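PDB 3JTX: aminotransferase from Neisseria meningitidis Z2491, which probably catalyses pyridoxal-phosphate-dependent transfer of amino groups between amino acids and keto acids. Local coordinates for residues I119-S125 with R168-F173. Residues are numbered along the deposited sequence; the frame is centred on the assembly and turned at random.
Sequences IKPAIVS and RTKLVF
The guanidinium of R168 reaches over to the backbone of K120: NH1 donates to K120 O at 2.6 Å, with the oxygen almost exactly in the guanidinium plane and an N-H...O angle of 150°. A turn at chi3 (-81°) swings the guanidinium round to this carbonyl; nearer the backbone, R168 CD lies 3.6 Å from I119 CG1. Two carboxylates hold the other nitrogens, E164 at NE and E143 at NH2.

In the parallel pairing that follows, A122 is held by the two residues that flank T169, its N donating to R168 O at 2.9 Å and its O accepting from K170 N at 2.8 Å; V124 repeats the pattern with L171 O and F173 N. Between them K170 and L171 stand opposite I123 alone, a beta bulge, and L171 N is left buried without a partner.

On one face, V124 CG2 rests on T169 CG2, while T169 OG1 bonds to V165 O. On the other, I123 CG2, anti to its own N, packs 3.6 Å from F173 CE2, and L171 CD2 sits 3.6 Å above the centre of the F173 ring. Helix 100-111 covers this greasy side, and Y133 stacks on the ring.

These are neighbouring inner strands of the seven-stranded sheet of the fold type I large domain. At the R168 end, the two salt bridges fix the guanidinium's rotation and probably offset its charge, keeping NH1 directed at K120 O.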
loop_
_atom_site.group_PDB
_atom_site.type_symbol
_atom_site.label_atom_id
_atom_site.label_comp_id
_atom_site.label_asym_id
_atom_site.label_seq_id
_atom_site.Cartn_x
_atom_site.Cartn_y
_atom_site.Cartn_z
ATOM N N ILE A 119 21.694 20.120 -0.229
ATOM C CA ILE A 119 21.800 19.886 1.219
ATOM C C ILE A 119 20.995 18.641 1.633
ATOM O O ILE A 119 19.785 18.558 1.374
ATOM C CB ILE A 119 21.370 21.156 2.021
ATOM C CG1 ILE A 119 21.777 21.028 3.497
ATOM C CG2 ILE A 119 19.868 21.440 1.855
ATOM C CD1 ILE A 119 23.307 21.023 3.725
ATOM N N LYS A 120 21.658 17.667 2.256
ATOM C CA LYS A 120 20.995 16.389 2.573
ATOM C C LYS A 120 20.044 16.528 3.770
ATOM O O LYS A 120 20.474 16.895 4.868
ATOM C CB LYS A 120 22.020 15.288 2.835
ATOM C CG LYS A 120 21.449 13.890 2.673
ATOM C CD LYS A 120 22.562 12.868 2.508
ATOM C CE LYS A 120 22.023 11.467 2.346
ATOM N NZ LYS A 120 23.130 10.503 2.036
ATOM N N PRO A 121 18.750 16.243 3.561
ATOM C CA PRO A 121 17.798 16.419 4.653
ATOM C C PRO A 121 17.951 15.344 5.719
ATOM O O PRO A 121 18.312 14.208 5.405
ATOM C CB PRO A 121 16.444 16.321 3.950
ATOM C CG PRO A 121 16.697 15.414 2.791
ATOM C CD PRO A 121 18.115 15.651 2.368
ATOM N N ALA A 122 17.664 15.717 6.966
ATOM C CA ALA A 122 17.791 14.837 8.106
ATOM C C ALA A 122 16.426 14.464 8.700
ATOM O O ALA A 122 15.461 15.247 8.661
ATOM C CB ALA A 122 18.661 15.491 9.177
ATOM N N ILE A 123 16.357 13.264 9.248
ATOM C CA ILE A 123 15.237 12.855 10.107
ATOM C C ILE A 123 15.825 12.368 11.416
ATOM O O ILE A 123 16.902 11.742 11.425
ATOM C CB ILE A 123 14.386 11.763 9.430
ATOM C CG1 ILE A 123 13.568 12.406 8.299
ATOM C CG2 ILE A 123 13.496 11.044 10.435
ATOM C CD1 ILE A 123 12.681 11.447 7.546
ATOM N N VAL A 124 15.152 12.678 12.529
ATOM C CA VAL A 124 15.617 12.252 13.851
ATOM C C VAL A 124 14.698 11.151 14.393
ATOM O O VAL A 124 13.481 11.288 14.336
ATOM C CB VAL A 124 15.674 13.413 14.861
ATOM C CG1 VAL A 124 16.073 12.877 16.249
ATOM C CG2 VAL A 124 16.675 14.485 14.419
ATOM N N SER A 125 15.302 10.068 14.901
ATOM C CA SER A 125 14.608 8.896 15.432
ATOM C C SER A 125 15.049 8.606 16.855
ATOM O O SER A 125 16.185 8.891 17.213
ATOM C CB SER A 125 14.919 7.656 14.568
ATOM O OG SER A 125 14.460 6.444 15.179
ATOM N N ARG A 168 18.763 21.154 9.443
ATOM C CA ARG A 168 18.418 20.355 8.267
ATOM C C ARG A 168 17.316 19.313 8.542
ATOM O O ARG A 168 17.033 18.495 7.670
ATOM C CB ARG A 168 19.644 19.559 7.771
ATOM C CG ARG A 168 20.860 20.362 7.440
ATOM C CD ARG A 168 21.941 19.512 6.748
ATOM N NE ARG A 168 22.740 18.739 7.699
ATOM C CZ ARG A 168 22.791 17.411 7.772
ATOM N NH1 ARG A 168 22.081 16.643 6.959
ATOM N NH2 ARG A 168 23.569 16.844 8.681
ATOM N N THR A 169 16.745 19.299 9.747
ATOM C CA THR A 169 15.826 18.230 10.135
ATOM C C THR A 169 14.409 18.509 9.654
ATOM O O THR A 169 13.815 19.530 10.002
ATOM C CB THR A 169 15.843 17.993 11.657
ATOM O OG1 THR A 169 17.133 17.504 12.039
ATOM C CG2 THR A 169 14.763 16.969 12.083
ATOM N N LYS A 170 13.853 17.579 8.879
ATOM C CA LYS A 170 12.539 17.762 8.269
ATOM C C LYS A 170 11.432 17.072 9.043
ATOM O O LYS A 170 10.262 17.447 8.939
ATOM C CB LYS A 170 12.548 17.231 6.823
ATOM C CG LYS A 170 13.666 17.809 5.931
ATOM C CD LYS A 170 13.570 19.323 5.767
ATOM C CE LYS A 170 14.805 19.890 5.082
ATOM N NZ LYS A 170 14.852 21.390 5.145
ATOM N N LEU A 171 11.789 16.041 9.802
ATOM C CA LEU A 171 10.805 15.252 10.524
ATOM C C LEU A 171 11.477 14.611 11.729
ATOM O O LEU A 171 12.660 14.278 11.688
ATOM C CB LEU A 171 10.204 14.175 9.609
ATOM C CG LEU A 171 9.067 13.312 10.151
ATOM C CD1 LEU A 171 8.003 13.042 9.097
ATOM C CD2 LEU A 171 9.617 11.993 10.731
ATOM N N VAL A 172 10.723 14.500 12.817
ATOM C CA VAL A 172 11.163 13.795 14.003
ATOM C C VAL A 172 10.130 12.720 14.293
ATOM O O VAL A 172 8.930 12.998 14.266
ATOM C CB VAL A 172 11.266 14.792 15.172
ATOM C CG1 VAL A 172 11.358 14.096 16.489
ATOM C CG2 VAL A 172 12.465 15.748 14.948
ATOM N N PHE A 173 10.574 11.490 14.549
ATOM C CA PHE A 173 9.669 10.417 15.005
ATOM C C PHE A 173 9.598 10.373 16.534
ATOM O O PHE A 173 10.621 10.518 17.209
ATOM C CB PHE A 173 10.174 9.045 14.576
ATOM C CG PHE A 173 10.066 8.776 13.116
ATOM C CD1 PHE A 173 8.833 8.562 12.535
ATOM C CD2 PHE A 173 11.204 8.705 12.329
ATOM C CE1 PHE A 173 8.727 8.290 11.177
ATOM C CE2 PHE A 173 11.105 8.421 10.968
ATOM C CZ PHE A 173 9.864 8.216 10.406
#